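Local coordinates for alpha-L-arabinofuranosidase B (Aspergillus kawachii, PDB 6SXT), which hydrolyses terminal non-reducing alpha-L-arabinofuranosyl residues from arabinoxylan, L-arabinan and related polysaccharides, helping to break down plant hemicellulose, at residues Arg337-Gly342 with Ser474-Thr479. Residues are numbered along the deposited sequence; the frame is centred on the assembly and turned at random.
Sequences RVTTPG and SFEIET
Arg337 and Glu476 form an antiparallel hydrogen-bonded pair between the first and last strands (333-338 and 475-479) of the beta-trefoil arabinose-binding domain. Arg337 N reaches Glu476 O at 2.8 Å, nearly straight, and Glu476 N returns a more bent bond to Arg337 O. The Arg337 side chain illustrates how one strand residue can engage two residues of the facing strand. Its CB passes Glu476 O, and CG, anti to the backbone N (chi1 -171°), carries the chain out to CD, which rests against the Glu478 carboxylate. A bend at chi3 then lets NE make a salt bridge to Glu478 OE2 at 2.8 Å; OE2 lies in the guanidinium plane, whereas NE meets it from above the carboxylate plane. Glu478 OE1 bonds to Tyr347 OH. NH2 packs beside Glu476 CG at 3.5 Å and makes a weak hydrogen bond to a water that donates to Glu476 OE2, while NH1 bonds to Thr344 O. On the opposite face of the sheet, Val338 CG2 meets Phe475 CE1, and both side chains touch the substrate-binding His447. Beyond the strand, Thr339 OG1 donates to Ser474 O at 2.9 Å, from above the carbonyl plane, and a water bound to Thr339 N donates to that same oxygen at 2.8 Å.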
ATOM      1  N   ARG A 337     -12.158   3.623  26.614  1.00 19.52           N
ATOM      2  CA  ARG A 337     -12.908   4.815  27.064  1.00 20.70           C
ATOM      3  C   ARG A 337     -12.698   5.994  26.124  1.00 22.32           C
ATOM      4  O   ARG A 337     -11.530   6.250  25.740  1.00 21.17           O
ATOM      5  CB  ARG A 337     -12.480   5.217  28.471  1.00 21.28           C
ATOM      6  CG  ARG A 337     -13.399   6.299  29.039  1.00 22.82           C
ATOM      7  CD  ARG A 337     -13.113   6.639  30.491  1.00 23.42           C
ATOM      8  NE  ARG A 337     -11.741   7.073  30.691  1.00 26.83           N
ATOM      9  CZ  ARG A 337     -11.270   8.279  30.392  1.00 27.40           C
ATOM     10  NH1 ARG A 337     -12.050   9.199  29.877  1.00 28.93           N
ATOM     11  NH2 ARG A 337     -10.005   8.559  30.639  1.00 28.99           N
ATOM     12  N   VAL A 338     -13.787   6.624  25.729  1.00 19.93           N
ATOM     13  CA  VAL A 338     -13.784   7.861  24.914  1.00 21.60           C
ATOM     14  C   VAL A 338     -13.059   8.973  25.654  1.00 22.41           C
ATOM     15  O   VAL A 338     -13.210   9.104  26.906  1.00 22.21           O
ATOM     16  CB  VAL A 338     -15.213   8.237  24.546  1.00 20.20           C
ATOM     17  CG1 VAL A 338     -15.303   9.588  23.908  1.00 21.70           C
ATOM     18  CG2 VAL A 338     -15.842   7.212  23.637  1.00 20.02           C
ATOM     19  N   THR A 339     -12.266   9.779  24.939  1.00 22.15           N
ATOM     20  CA  THR A 339     -11.478  10.859  25.577  1.00 22.38           C
ATOM     21  C   THR A 339     -11.953  12.213  25.086  1.00 20.80           C
ATOM     22  O   THR A 339     -11.466  13.217  25.631  1.00 24.50           O
ATOM     23  CB  THR A 339      -9.959  10.687  25.370  1.00 22.27           C
ATOM     24  OG1 THR A 339      -9.688  10.912  23.975  1.00 21.62           O
ATOM     25  CG2 THR A 339      -9.463   9.358  25.856  1.00 22.34           C
ATOM     26  N   THR A 340     -12.869  12.276  24.166  1.00 20.87           N
ATOM     27  CA  THR A 340     -13.391  13.515  23.597  1.00 22.33           C
ATOM     28  C   THR A 340     -14.141  14.248  24.703  1.00 26.76           C
ATOM     29  O   THR A 340     -15.085  13.685  25.275  1.00 24.60           O
ATOM     30  CB  THR A 340     -14.315  13.251  22.431  1.00 22.55           C
ATOM     31  OG1 THR A 340     -13.599  12.511  21.415  1.00 22.61           O
ATOM     32  CG2 THR A 340     -14.870  14.533  21.862  1.00 24.39           C
ATOM     33  N   PRO A 341     -13.782  15.501  25.001  1.00 25.30           N
ATOM     34  CA  PRO A 341     -14.515  16.259  26.028  1.00 27.58           C
ATOM     35  C   PRO A 341     -16.013  16.274  25.707  1.00 25.19           C
ATOM     36  O   PRO A 341     -16.464  16.527  24.563  1.00 25.46           O
ATOM     37  CB  PRO A 341     -13.875  17.670  25.962  1.00 28.66           C
ATOM     38  CG  PRO A 341     -12.464  17.368  25.478  1.00 28.70           C
ATOM     39  CD  PRO A 341     -12.660  16.274  24.433  1.00 27.14           C
ATOM     40  N   GLY A 342     -16.809  16.002  26.756  1.00 27.05           N
ATOM     41  CA  GLY A 342     -18.279  15.909  26.627  1.00 28.82           C
ATOM     42  C   GLY A 342     -18.759  14.480  26.482  1.00 28.27           C
ATOM     43  O   GLY A 342     -19.971  14.294  26.472  1.00 27.93           O
ATOM     44  N   SER A 474      -8.901   8.806  19.856  1.00 18.17           N
ATOM     45  CA  SER A 474      -8.030   8.523  20.994  1.00 18.26           C
ATOM     46  C   SER A 474      -8.873   7.866  22.090  1.00 18.53           C
ATOM     47  O   SER A 474      -9.908   8.476  22.483  1.00 19.93           O
ATOM     48  CB  SER A 474      -7.357   9.773  21.492  1.00 19.89           C
ATOM     49  OG  SER A 474      -6.503  10.324  20.455  1.00 19.76           O
ATOM     50  N   PHE A 475      -8.453   6.716  22.557  1.00 19.44           N
ATOM     51  CA  PHE A 475      -9.201   5.927  23.578  1.00 20.91           C
ATOM     52  C   PHE A 475      -8.261   5.502  24.673  1.00 20.00           C
ATOM     53  O   PHE A 475      -7.169   4.994  24.417  1.00 20.42           O
ATOM     54  CB  PHE A 475      -9.849   4.705  22.939  1.00 20.34           C
ATOM     55  CG  PHE A 475     -10.797   5.072  21.851  1.00 19.29           C
ATOM     56  CD1 PHE A 475     -12.134   5.391  22.106  1.00 19.95           C
ATOM     57  CD2 PHE A 475     -10.358   5.179  20.539  1.00 18.84           C
ATOM     58  CE1 PHE A 475     -12.992   5.718  21.086  1.00 20.01           C
ATOM     59  CE2 PHE A 475     -11.225   5.515  19.523  1.00 18.61           C
ATOM     60  CZ  PHE A 475     -12.546   5.792  19.775  1.00 20.16           C
ATOM     61  N   GLU A 476      -8.690   5.640  25.932  1.00 20.20           N
ATOM     62  CA  GLU A 476      -7.920   5.116  27.066  1.00 20.05           C
ATOM     63  C   GLU A 476      -8.221   3.645  27.269  1.00 21.56           C
ATOM     64  O   GLU A 476      -9.400   3.240  27.197  1.00 23.94           O
ATOM     65  CB  GLU A 476      -8.248   5.901  28.333  1.00 24.42           C
ATOM     66  CG  GLU A 476      -7.613   7.283  28.358  1.00 29.95           C
ATOM     67  CD  GLU A 476      -6.133   7.311  28.710  1.00 29.84           C
ATOM     68  OE1 GLU A 476      -5.506   6.249  28.877  1.00 29.86           O
ATOM     69  OE2 GLU A 476      -5.622   8.440  28.839  1.00 34.53           O
ATOM     70  N   ILE A 477      -7.196   2.870  27.536  1.00 21.23           N
ATOM     71  CA  ILE A 477      -7.278   1.408  27.761  1.00 22.32           C
ATOM     72  C   ILE A 477      -7.490   1.231  29.260  1.00 24.55           C
ATOM     73  O   ILE A 477      -6.627   1.637  30.049  1.00 24.76           O
ATOM     74  CB  ILE A 477      -6.030   0.675  27.293  1.00 22.65           C
ATOM     75  CG1 ILE A 477      -5.704   0.949  25.824  1.00 23.01           C
ATOM     76  CG2 ILE A 477      -6.156  -0.817  27.579  1.00 24.37           C
ATOM     77  CD1 ILE A 477      -4.290   0.559  25.447  1.00 23.04           C
ATOM     78  N   GLU A 478      -8.633   0.636  29.600  1.00 23.85           N
ATOM     79  CA  GLU A 478      -9.017   0.425  31.009  1.00 24.82           C
ATOM     80  C   GLU A 478      -9.256  -1.056  31.247  1.00 23.96           C
ATOM     81  O   GLU A 478      -9.444  -1.825  30.320  1.00 22.91           O
ATOM     82  CB  GLU A 478     -10.187   1.334  31.347  1.00 26.96           C
ATOM     83  CG  GLU A 478      -9.668   2.741  31.453  1.00 34.75           C
ATOM     84  CD  GLU A 478     -10.622   3.824  31.831  1.00 39.85           C
ATOM     85  OE1 GLU A 478     -11.794   3.481  32.163  1.00 47.02           O
ATOM     86  OE2 GLU A 478     -10.168   4.976  31.784  1.00 35.94           O
ATOM     87  N   THR A 479      -9.229  -1.415  32.526  1.00 24.57           N
ATOM     88  CA  THR A 479      -9.720  -2.730  32.994  1.00 26.66           C
ATOM     89  C   THR A 479     -11.093  -3.013  32.370  1.00 21.37           C
ATOM     90  O   THR A 479     -11.929  -2.115  32.343  1.00 24.88           O
ATOM     91  CB  THR A 479      -9.876  -2.685  34.526  1.00 30.70           C
ATOM     92  OG1 THR A 479      -8.637  -2.252  35.088  1.00 34.78           O
ATOM     93  CG2 THR A 479     -10.235  -4.035  35.090  1.00 34.01           C
TER
HETATM   94  O   HOH W   1      -7.586  10.524  29.537  1.00 42.88           O
HETATM   95  O   HOH W   2     -12.380   9.583  21.967  1.00 19.97           O